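Local coordinates for particle-associated lyase (Acinetobacter bacteriophage AP22, PDB 4Y9V), which probably cleaves the capsular polysaccharide of Acinetobacter baumannii, acting as the trimeric tailspike lyase of the phage particle, at residues S163-Y168 / I409-H414; Y155-F160 / G308-V313; A353-G358 / G374-A379. One frame throughout, in Å; residues are numbered along the deposited sequence. Where two conformers were deposited one is given.

Contact 1. Residues S163-Y168 / I409-H414. With 49S (2-acetamido-2-deoxy-beta-D-mannopyranuronic acid), chain B; 49T (2-acetamido-2-deoxy-alpha-D-fucopyranose), chain C; SO4 (sulfate ion), chain K.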
loop_
_atom_site.group_PDB
_atom_site.type_symbol
_atom_site.label_atom_id
_atom_site.label_comp_id
_atom_site.label_asym_id
_atom_site.label_seq_id
_atom_site.Cartn_x
_atom_site.Cartn_y
_atom_site.Cartn_z
ATOM N N SER A 163 -26.236 -13.729 -2.331
ATOM C CA SER A 163 -26.617 -12.547 -3.080
ATOM C C SER A 163 -27.822 -12.823 -3.947
ATOM O O SER A 163 -27.958 -13.906 -4.505
ATOM C CB SER A 163 -25.453 -12.122 -3.964
ATOM O OG SER A 163 -25.875 -11.221 -4.989
ATOM N N PRO A 164 -28.685 -11.797 -4.115
ATOM C CA PRO A 164 -29.877 -11.939 -4.929
ATOM C C PRO A 164 -29.624 -11.888 -6.423
ATOM O O PRO A 164 -30.559 -12.072 -7.222
ATOM C CB PRO A 164 -30.750 -10.756 -4.462
ATOM C CG PRO A 164 -29.695 -9.673 -4.162
ATOM C CD PRO A 164 -28.618 -10.474 -3.447
ATOM N N TYR A 165 -28.387 -11.618 -6.864
ATOM C CA TYR A 165 -28.154 -11.398 -8.277
ATOM C C TYR A 165 -28.118 -12.666 -9.122
ATOM O O TYR A 165 -28.452 -12.613 -10.316
ATOM C CB TYR A 165 -26.868 -10.546 -8.500
ATOM C CG TYR A 165 -27.164 -9.077 -8.239
ATOM C CD1 TYR A 165 -27.059 -8.552 -6.963
ATOM C CD2 TYR A 165 -27.624 -8.270 -9.258
ATOM C CE1 TYR A 165 -27.393 -7.212 -6.731
ATOM C CE2 TYR A 165 -27.956 -6.947 -9.028
ATOM C CZ TYR A 165 -27.856 -6.417 -7.772
ATOM O OH TYR A 165 -28.220 -5.109 -7.569
ATOM N N ARG A 166 -27.627 -13.790 -8.569
ATOM C CA ARG A 166 -27.547 -15.038 -9.333
ATOM C C ARG A 166 -27.864 -16.179 -8.377
ATOM O O ARG A 166 -27.460 -16.161 -7.221
ATOM C CB ARG A 166 -26.156 -15.248 -9.955
ATOM C CG ARG A 166 -25.712 -14.127 -10.866
ATOM C CD ARG A 166 -24.460 -14.456 -11.655
ATOM N NE ARG A 166 -23.932 -13.261 -12.299
ATOM C CZ ARG A 166 -22.883 -13.269 -13.095
ATOM N NH1 ARG A 166 -22.279 -14.414 -13.395
ATOM N NH2 ARG A 166 -22.396 -12.118 -13.561
ATOM N N ASN A 167 -28.597 -17.179 -8.877
ATOM C CA ASN A 167 -29.082 -18.217 -8.004
ATOM C C ASN A 167 -27.951 -18.983 -7.295
ATOM O O ASN A 167 -28.119 -19.422 -6.155
ATOM C CB ASN A 167 -30.016 -19.194 -8.763
ATOM C CG ASN A 167 -29.298 -20.139 -9.664
ATOM O OD1 ASN A 167 -28.521 -19.760 -10.507
ATOM N ND2 ASN A 167 -29.589 -21.416 -9.404
ATOM N N TYR A 168 -26.826 -19.120 -7.983
ATOM C CA TYR A 168 -25.700 -19.871 -7.456
ATOM C C TYR A 168 -24.786 -19.053 -6.531
ATOM O O TYR A 168 -23.803 -19.594 -6.029
ATOM C CB TYR A 168 -24.907 -20.500 -8.592
ATOM C CG TYR A 168 -24.350 -19.594 -9.640
ATOM C CD1 TYR A 168 -23.029 -19.114 -9.550
ATOM C CD2 TYR A 168 -25.075 -19.229 -10.774
ATOM C CE1 TYR A 168 -22.483 -18.308 -10.528
ATOM C CE2 TYR A 168 -24.522 -18.430 -11.777
ATOM C CZ TYR A 168 -23.226 -17.991 -11.657
ATOM O OH TYR A 168 -22.634 -17.252 -12.668
ATOM N N ILE A 409 -28.544 -0.352 -8.458
ATOM C CA ILE A 409 -29.115 -1.240 -7.451
ATOM C C ILE A 409 -30.373 -1.850 -8.022
ATOM O O ILE A 409 -31.416 -1.188 -8.145
ATOM C CB ILE A 409 -29.380 -0.475 -6.145
ATOM C CG1 ILE A 409 -28.066 0.083 -5.584
ATOM C CG2 ILE A 409 -30.053 -1.370 -5.136
ATOM C CD1 ILE A 409 -28.248 1.058 -4.432
ATOM N N GLU A 410 -30.332 -3.131 -8.393
ATOM C CA GLU A 410 -31.488 -3.797 -8.966
ATOM C C GLU A 410 -32.168 -4.769 -8.014
ATOM O O GLU A 410 -33.231 -5.311 -8.314
ATOM C CB GLU A 410 -31.103 -4.598 -10.199
ATOM C CG GLU A 410 -30.430 -3.943 -11.323
ATOM C CD GLU A 410 -29.767 -4.837 -12.393
ATOM O OE1 GLU A 410 -29.515 -6.062 -12.157
ATOM O OE2 GLU A 410 -29.456 -4.182 -13.395
ATOM N N LYS A 411 -31.555 -4.997 -6.851
ATOM C CA LYS A 411 -32.049 -5.917 -5.837
ATOM C C LYS A 411 -31.868 -5.264 -4.480
ATOM O O LYS A 411 -30.969 -4.444 -4.308
ATOM C CB LYS A 411 -31.262 -7.238 -5.875
ATOM C CG LYS A 411 -31.314 -7.978 -7.161
ATOM C CD LYS A 411 -32.636 -8.540 -7.524
ATOM C CE LYS A 411 -32.570 -9.401 -8.762
ATOM N NZ LYS A 411 -33.892 -9.990 -9.125
ATOM N N GLN A 412 -32.634 -5.679 -3.504
ATOM C CA GLN A 412 -32.396 -5.228 -2.154
ATOM C C GLN A 412 -30.959 -5.527 -1.769
ATOM O O GLN A 412 -30.435 -6.622 -1.991
ATOM C CB GLN A 412 -33.357 -5.890 -1.173
ATOM C CG GLN A 412 -34.811 -5.498 -1.341
ATOM C CD GLN A 412 -35.109 -4.084 -0.882
ATOM O OE1 GLN A 412 -34.321 -3.425 -0.188
ATOM N NE2 GLN A 412 -36.275 -3.617 -1.261
ATOM N N LEU A 413 -30.339 -4.553 -1.130
ATOM C CA LEU A 413 -29.041 -4.717 -0.469
ATOM C C LEU A 413 -29.197 -5.540 0.806
ATOM O O LEU A 413 -30.211 -5.395 1.521
ATOM C CB LEU A 413 -28.468 -3.366 -0.093
ATOM C CG LEU A 413 -28.116 -2.448 -1.260
ATOM C CD1 LEU A 413 -27.902 -1.042 -0.730
ATOM C CD2 LEU A 413 -26.861 -2.926 -1.959
ATOM N N HIS A 414 -28.177 -6.342 1.143
ATOM C CA HIS A 414 -28.080 -7.001 2.435
ATOM C C HIS A 414 -27.614 -6.069 3.536
ATOM O O HIS A 414 -27.976 -6.262 4.701
ATOM C CB HIS A 414 -27.151 -8.201 2.339
ATOM C CG HIS A 414 -27.683 -9.457 1.764
ATOM N ND1 HIS A 414 -27.603 -10.634 2.396
ATOM C CD2 HIS A 414 -28.236 -9.653 0.580
ATOM C CE1 HIS A 414 -28.179 -11.528 1.598
ATOM N NE2 HIS A 414 -28.575 -10.987 0.466
HETATM C C8 49S B . -19.561 -16.032 -10.809
HETATM C C7 49S B . -18.849 -16.358 -12.104
HETATM O O7 49S B . -17.603 -16.297 -12.186
HETATM N N2 49S B . -19.629 -16.710 -13.139
HETATM C C2 49S B . -19.118 -16.989 -14.465
HETATM C C3 49S B . -19.131 -18.484 -14.795
HETATM O O3 49S B . -18.343 -19.220 -13.859
HETATM C C1 49S B . -19.958 -16.258 -15.495
HETATM O O1 49S B . -20.041 -14.887 -15.236
HETATM O O5 49S B . -21.301 -16.740 -15.433
HETATM C C5 49S B . -21.374 -18.111 -15.861
HETATM C C6 49S B . -22.832 -18.519 -15.891
HETATM O O6A 49S B . -23.571 -18.182 -14.932
HETATM O O6B 49S B . -23.206 -19.199 -16.879
HETATM C C4 49S B . -20.560 -19.003 -14.922
HETATM O O4 49S B . -20.636 -20.281 -15.562
HETATM C C1 49T C . -20.296 -21.430 -14.810
HETATM C C2 49T C . -20.530 -22.630 -15.733
HETATM N N2 49T C . -19.947 -22.368 -17.058
HETATM C C7 49T C . -18.854 -22.993 -17.465
HETATM O O7 49T C . -18.184 -23.748 -16.787
HETATM C C8 49T C . -18.443 -22.673 -18.906
HETATM O O5 49T C . -21.011 -21.543 -13.631
HETATM C C5 49T C . -22.428 -21.720 -13.774
HETATM C C6 49T C . -23.046 -21.694 -12.390
HETATM C C4 49T C . -22.686 -23.009 -14.549
HETATM O O4 49T C . -22.165 -24.102 -13.798
HETATM C C3 49T C . -22.008 -22.910 -15.889
HETATM O O3 49T C . -22.137 -24.182 -16.581
HETATM S S SO4 K . -19.163 -11.498 -16.364
HETATM O O1 SO4 K . -20.068 -12.047 -15.368
HETATM O O2 SO4 K . -18.665 -10.189 -15.905
HETATM O O3 SO4 K . -19.944 -11.336 -17.601
HETATM O O4 SO4 K . -17.984 -12.348 -16.658
HETATM O O HOH W 1 -28.293 -4.414 -5.007
#
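Pro164 and Tyr165 share the aliphatic part of Lys411, and here the two loops pack tightly. Pro164 CG comes to 3.4 Å from Lys411 CB, closer than carbons usually sit, with the two side chains running antiparallel alongside each other. One carbon further on, Lys411 CG stands over the centre of the Tyr165 ring, 3.9 Å from the centroid, in a CH-pi contact. A bend at the second torsion of the lysine (chi2 -67°) then carries its chain past Pro164 O, and its amine is carried off from the Tyr165 loop. The phenol oxygen is held by two partners: Glu410 N donates to Tyr165 OH over 3.0 Å at 158°, and a water joins that oxygen to Lys411 O. Within its own loop Tyr165 is steadied by an ST turn, its backbone N donating to Ser163 OG.

The margins are looser. The carboxylate end of Glu410 and the amine end of Lys411 lie on the exposed side, His414 NE2 approaches Pro164 CD obliquely at 3.9 Å, and Gln412 turns away to bond with Glu447.

Past the tyrosine the same loop meets sugar. Arg166 NE is paired with Glu380, while Arg166 NH1 donates to 49S O1 (2.9 Å) and, in the guanidinium plane, to Tyr168 OH. Arg166 NH2 donates to a sulfate probably from the crystallisation liquor. Tyr168 OH donates to the uronate oxygen 49S O6A (2.6 Å) and accepts from 49S N2, and 49T C6 covers one face of its ring. The arrangement is that of a glycan pocket in which a loop from an inserted domain lies against a pectin lyase-like beta-helix.

Contact 2. Residues Y155-F160 / G308-V313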
loop_
_atom_site.group_PDB
_atom_site.type_symbol
_atom_site.label_atom_id
_atom_site.label_comp_id
_atom_site.label_asym_id
_atom_site.label_seq_id
_atom_site.Cartn_x
_atom_site.Cartn_y
_atom_site.Cartn_z
ATOM N N TYR A 155 -21.552 -24.455 4.169
ATOM C CA TYR A 155 -22.177 -24.140 2.885
ATOM C C TYR A 155 -23.680 -24.197 2.994
ATOM O O TYR A 155 -24.240 -25.172 3.497
ATOM C CB TYR A 155 -21.682 -25.113 1.780
ATOM C CG TYR A 155 -22.138 -24.744 0.386
ATOM C CD1 TYR A 155 -21.543 -23.710 -0.319
ATOM C CD2 TYR A 155 -23.190 -25.411 -0.214
ATOM C CE1 TYR A 155 -21.955 -23.351 -1.583
ATOM C CE2 TYR A 155 -23.606 -25.069 -1.499
ATOM C CZ TYR A 155 -22.997 -24.048 -2.188
ATOM O OH TYR A 155 -23.453 -23.756 -3.450
ATOM N N CYS A 156 -24.326 -23.140 2.511
ATOM C CA CYS A 156 -25.795 -23.102 2.428
ATOM C C CYS A 156 -26.232 -23.526 1.039
ATOM O O CYS A 156 -25.869 -22.925 0.051
ATOM C CB CYS A 156 -26.264 -21.688 2.714
ATOM S SG CYS A 156 -28.074 -21.517 2.635
ATOM N N THR A 157 -27.076 -24.587 0.999
ATOM C CA THR A 157 -27.494 -25.121 -0.292
ATOM C C THR A 157 -28.608 -24.338 -0.955
ATOM O O THR A 157 -28.938 -24.609 -2.112
ATOM C CB THR A 157 -27.871 -26.611 -0.131
ATOM O OG1 THR A 157 -28.890 -26.748 0.840
ATOM C CG2 THR A 157 -26.699 -27.461 0.316
ATOM N N ASP A 158 -29.187 -23.365 -0.256
ATOM C CA ASP A 158 -30.300 -22.552 -0.755
ATOM C C ASP A 158 -29.820 -21.511 -1.755
ATOM O O ASP A 158 -28.891 -20.714 -1.511
ATOM C CB ASP A 158 -31.024 -21.924 0.421
ATOM C CG ASP A 158 -31.518 -22.880 1.496
ATOM O OD1 ASP A 158 -32.072 -23.921 1.107
ATOM O OD2 ASP A 158 -31.310 -22.691 2.735
ATOM N N ASP A 159 -30.478 -21.442 -2.918
ATOM C CA ASP A 159 -30.190 -20.446 -3.932
ATOM C C ASP A 159 -30.313 -19.026 -3.350
ATOM O O ASP A 159 -31.152 -18.734 -2.499
ATOM C CB ASP A 159 -31.137 -20.573 -5.118
ATOM C CG ASP A 159 -30.897 -21.776 -5.983
ATOM O OD1 ASP A 159 -29.961 -22.562 -5.714
ATOM O OD2 ASP A 159 -31.626 -21.910 -6.984
ATOM N N PHE A 160 -29.447 -18.141 -3.860
ATOM C CA PHE A 160 -29.456 -16.717 -3.549
ATOM C C PHE A 160 -29.108 -16.441 -2.079
ATOM O O PHE A 160 -29.281 -15.326 -1.616
ATOM C CB PHE A 160 -30.782 -16.013 -3.893
ATOM C CG PHE A 160 -31.201 -16.142 -5.332
ATOM C CD1 PHE A 160 -30.616 -15.359 -6.311
ATOM C CD2 PHE A 160 -32.215 -17.014 -5.712
ATOM C CE1 PHE A 160 -31.055 -15.420 -7.625
ATOM C CE2 PHE A 160 -32.627 -17.094 -7.031
ATOM C CZ PHE A 160 -32.054 -16.285 -8.004
ATOM N N GLY A 308 -21.425 -22.988 -9.058
ATOM C CA GLY A 308 -22.532 -23.271 -8.186
ATOM C C GLY A 308 -22.635 -24.691 -7.679
ATOM O O GLY A 308 -23.706 -25.067 -7.195
ATOM N N ASP A 309 -21.583 -25.482 -7.750
ATOM C CA ASP A 309 -21.625 -26.788 -7.149
ATOM C C ASP A 309 -21.520 -26.689 -5.618
ATOM O O ASP A 309 -21.101 -25.678 -5.063
ATOM C CB ASP A 309 -20.509 -27.663 -7.713
ATOM C CG ASP A 309 -20.694 -28.089 -9.147
ATOM O OD1 ASP A 309 -21.732 -27.739 -9.770
ATOM O OD2 ASP A 309 -19.759 -28.760 -9.669
ATOM N N LEU A 310 -21.861 -27.793 -4.958
ATOM C CA LEU A 310 -21.688 -27.926 -3.523
ATOM C C LEU A 310 -20.271 -27.502 -3.129
ATOM O O LEU A 310 -19.297 -28.001 -3.679
ATOM C CB LEU A 310 -21.961 -29.388 -3.157
ATOM C CG LEU A 310 -21.941 -29.713 -1.673
ATOM C CD1 LEU A 310 -23.119 -29.043 -0.995
ATOM C CD2 LEU A 310 -22.027 -31.210 -1.447
ATOM N N GLY A 311 -20.171 -26.597 -2.138
ATOM C CA GLY A 311 -18.880 -26.118 -1.685
ATOM C C GLY A 311 -18.331 -24.892 -2.400
ATOM O O GLY A 311 -17.267 -24.399 -2.020
ATOM N N CYS A 312 -19.050 -24.398 -3.411
ATOM C CA CYS A 312 -18.620 -23.214 -4.155
ATOM C C CYS A 312 -18.978 -21.932 -3.370
ATOM O O CYS A 312 -19.941 -21.231 -3.649
ATOM C CB CYS A 312 -19.241 -23.228 -5.536
ATOM S SG CYS A 312 -18.485 -24.477 -6.632
ATOM N N VAL A 313 -18.153 -21.665 -2.368
ATOM C CA VAL A 313 -18.326 -20.553 -1.439
ATOM C C VAL A 313 -18.053 -19.214 -2.139
ATOM O O VAL A 313 -17.354 -19.149 -3.152
ATOM C CB VAL A 313 -17.356 -20.722 -0.246
ATOM C CG1 VAL A 313 -17.712 -21.964 0.571
ATOM C CG2 VAL A 313 -15.903 -20.734 -0.675
HETATM O O HOH W 2 -22.414 -21.783 -4.865
#
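Tyr155 lays one face of its ring on the backbone of a tight turn. Gly311 N stands 3.5 Å above the plane, over the ring centre, and Gly311 CA adds a CH-pi contact 4.2 Å from the centroid of the Tyr155 ring. That flat seat is a type II turn from Asp309 to Cys312, closed by Cys312 N donating to Asp309 O; CG of Tyr155 is anti to the backbone N (chi1 -172°), which directs the ring toward the turn.

Apolar contacts flank this face-on packing. Leu310 CD1 meets Tyr155 CD2 at 3.7 Å and Thr157 CG2 at 4.1 Å, while Val313 CG1 lies beyond Tyr155 CD1.

Polar contacts gather at the phenol. Tyr155 OH donates to a water 2.6 Å away, which lies in the ring plane and passes a hydrogen to Cys312 O (2.8 Å). Arg170 NH1 bonds both Tyr155 OH and Gly308 O, a second tie between the segments.

Among its neighbours, the tyrosine sits near the end of strand 151-156 and touches Val202 of strand 201-207, on which Leu310 also rests through Val202 and Leu204. The turn itself belongs to the loop between strands 302-305 and 315-316, where Gly308 touches the bound N-acetylfucosamine.

Contact 3. Residues A353-G358 / G374-A379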
loop_
_atom_site.group_PDB
_atom_site.type_symbol
_atom_site.label_atom_id
_atom_site.label_comp_id
_atom_site.label_asym_id
_atom_site.label_seq_id
_atom_site.Cartn_x
_atom_site.Cartn_y
_atom_site.Cartn_z
ATOM N N ALA A 353 -13.328 -1.763 -14.689
ATOM C CA ALA A 353 -13.229 -2.475 -13.410
ATOM C C ALA A 353 -14.631 -2.821 -12.941
ATOM O O ALA A 353 -15.510 -1.958 -12.975
ATOM C CB ALA A 353 -12.538 -1.604 -12.365
ATOM N N THR A 354 -14.820 -4.039 -12.452
ATOM C CA THR A 354 -16.041 -4.450 -11.788
ATOM C C THR A 354 -15.768 -4.644 -10.294
ATOM O O THR A 354 -14.671 -5.045 -9.887
ATOM C CB THR A 354 -16.629 -5.722 -12.423
ATOM O OG1 THR A 354 -15.623 -6.707 -12.354
ATOM C CG2 THR A 354 -17.112 -5.493 -13.845
ATOM N N PHE A 355 -16.765 -4.331 -9.465
ATOM C CA PHE A 355 -16.484 -4.091 -8.028
ATOM C C PHE A 355 -17.052 -5.106 -7.055
ATOM O O PHE A 355 -16.898 -4.934 -5.851
ATOM C CB PHE A 355 -16.920 -2.673 -7.632
ATOM C CG PHE A 355 -15.943 -1.880 -6.822
ATOM C CD1 PHE A 355 -16.056 -0.488 -6.813
ATOM C CD2 PHE A 355 -14.943 -2.455 -6.033
ATOM C CE1 PHE A 355 -15.202 0.296 -6.043
ATOM C CE2 PHE A 355 -14.092 -1.678 -5.290
ATOM C CZ PHE A 355 -14.215 -0.302 -5.275
ATOM N N GLY A 356 -17.700 -6.163 -7.553
ATOM C CA GLY A 356 -18.116 -7.237 -6.689
ATOM C C GLY A 356 -19.205 -6.865 -5.698
ATOM O O GLY A 356 -19.985 -5.945 -5.867
ATOM N N ALA A 357 -19.281 -7.680 -4.625
ATOM C CA ALA A 357 -20.373 -7.600 -3.681
ATOM C C ALA A 357 -20.266 -6.422 -2.707
ATOM O O ALA A 357 -21.293 -5.852 -2.321
ATOM C CB ALA A 357 -20.436 -8.882 -2.857
ATOM N N GLY A 358 -19.035 -6.099 -2.296
ATOM C CA GLY A 358 -18.765 -5.079 -1.298
ATOM C C GLY A 358 -17.599 -5.479 -0.409
ATOM O O GLY A 358 -17.074 -6.587 -0.456
ATOM N N GLY A 374 -17.274 5.330 -18.476
ATOM C CA GLY A 374 -17.069 4.994 -17.075
ATOM C C GLY A 374 -15.814 4.147 -16.865
ATOM O O GLY A 374 -15.346 3.420 -17.732
ATOM N N CYS A 375 -15.269 4.242 -15.617
ATOM C CA CYS A 375 -14.119 3.469 -15.198
ATOM C C CYS A 375 -14.425 2.302 -14.282
ATOM O O CYS A 375 -13.741 1.275 -14.361
ATOM C CB CYS A 375 -13.104 4.371 -14.496
ATOM S SG CYS A 375 -12.189 5.483 -15.628
ATOM N N VAL A 376 -15.380 2.458 -13.348
ATOM C CA VAL A 376 -15.634 1.482 -12.320
ATOM C C VAL A 376 -17.138 1.224 -12.252
ATOM O O VAL A 376 -17.916 2.196 -12.155
ATOM C CB VAL A 376 -15.138 1.984 -10.930
ATOM C CG1 VAL A 376 -15.416 0.954 -9.849
ATOM C CG2 VAL A 376 -13.648 2.307 -10.972
ATOM N N LEU A 377 -17.523 -0.036 -12.290
ATOM C CA LEU A 377 -18.920 -0.453 -12.287
ATOM C C LEU A 377 -19.238 -1.280 -11.052
ATOM O O LEU A 377 -18.539 -2.250 -10.741
ATOM C CB LEU A 377 -19.198 -1.297 -13.523
ATOM C CG LEU A 377 -20.666 -1.755 -13.689
ATOM C CD1 LEU A 377 -21.582 -0.595 -13.952
ATOM C CD2 LEU A 377 -20.721 -2.786 -14.813
ATOM N N ILE A 378 -20.322 -0.909 -10.375
ATOM C CA ILE A 378 -20.912 -1.657 -9.266
ATOM C C ILE A 378 -22.261 -2.189 -9.779
ATOM O O ILE A 378 -23.250 -1.488 -9.769
ATOM C CB ILE A 378 -21.060 -0.777 -8.021
ATOM C CG1 ILE A 378 -19.787 -0.136 -7.574
ATOM C CG2 ILE A 378 -21.688 -1.590 -6.892
ATOM C CD1 ILE A 378 -19.925 0.936 -6.514
ATOM N N ALA A 379 -22.273 -3.405 -10.302
ATOM C CA ALA A 379 -23.446 -3.967 -10.959
ATOM C C ALA A 379 -24.072 -5.133 -10.232
ATOM O O ALA A 379 -25.209 -5.483 -10.593
ATOM C CB ALA A 379 -23.059 -4.516 -12.326
HETATM O O HOH W 3 -20.726 -5.304 -8.488
#
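The Phe355 ring is met obliquely by two aliphatic branches from the neighbouring segment, Val376 CG1 and Ile378 CG1. Two further rings, Phe386 and Tyr362, make edge-to-face contacts with it, and Leu388 also touches it, so the phenyl is buried among aromatic and aliphatic groups. Such packing of apolar side chains between adjoining coils is a feature of the parallel beta-helix, the fold to which this pectin lyase-like region belongs.

The closest of the side-chain approaches is between Phe355 CD1 and Val376 CG1, at 3.4 Å. Ile378 runs side by side with Phe355 and brings CG1 to 3.8 Å from Phe355 CD1. The first torsion of Phe355 (chi1 -134°) lies roughly midway between two staggered positions.

Beside the rings the backbones run parallel and are joined by a single bridge, Thr354 with Leu377. Leu377 N donates to Ala353 O over 2.9 Å at 161°, arriving nearly along the C=O axis. Two residues on from Ala353 the return bond is weak: Phe355 N reaches Leu377 O at 3.0 Å but strongly bent (122°). Two CA-H...O contacts supplement them, Val376 CA to Ala353 O and Thr354 CA to Leu377 O. Thr354 OG1 is hydrogen-bonded to Asp335 OD1 and to the backbone N of Met336. Beyond Phe355 the chains diverge and a water takes over, donating to Gly356 O at 2.8 Å and accepting weakly from Ala379 N at 3.0 Å.

Overall arrangement
The chemistry of the three contacts differs with their depth in the fold. Contact 3 is buried, about 7 Å from the chain centre to its own centre, and joins parts of the beta-helix to each other by backbone bridging and hydrocarbon packing. Contacts 1 and 2 are only partly buried, at about 17 and 22 Å; both set the inserted Ig-like region against the beta-helix, using tyrosines, waters and charged neighbours, and both hold glycan-pocket residues. They touch one another, with Asn167 O probably accepting from Phe160 N. Contact 1 also reaches contact 3, through Tyr165 CE2 against Ala379 O, whereas contacts 2 and 3 stay about 11 Å apart at their nearest atoms.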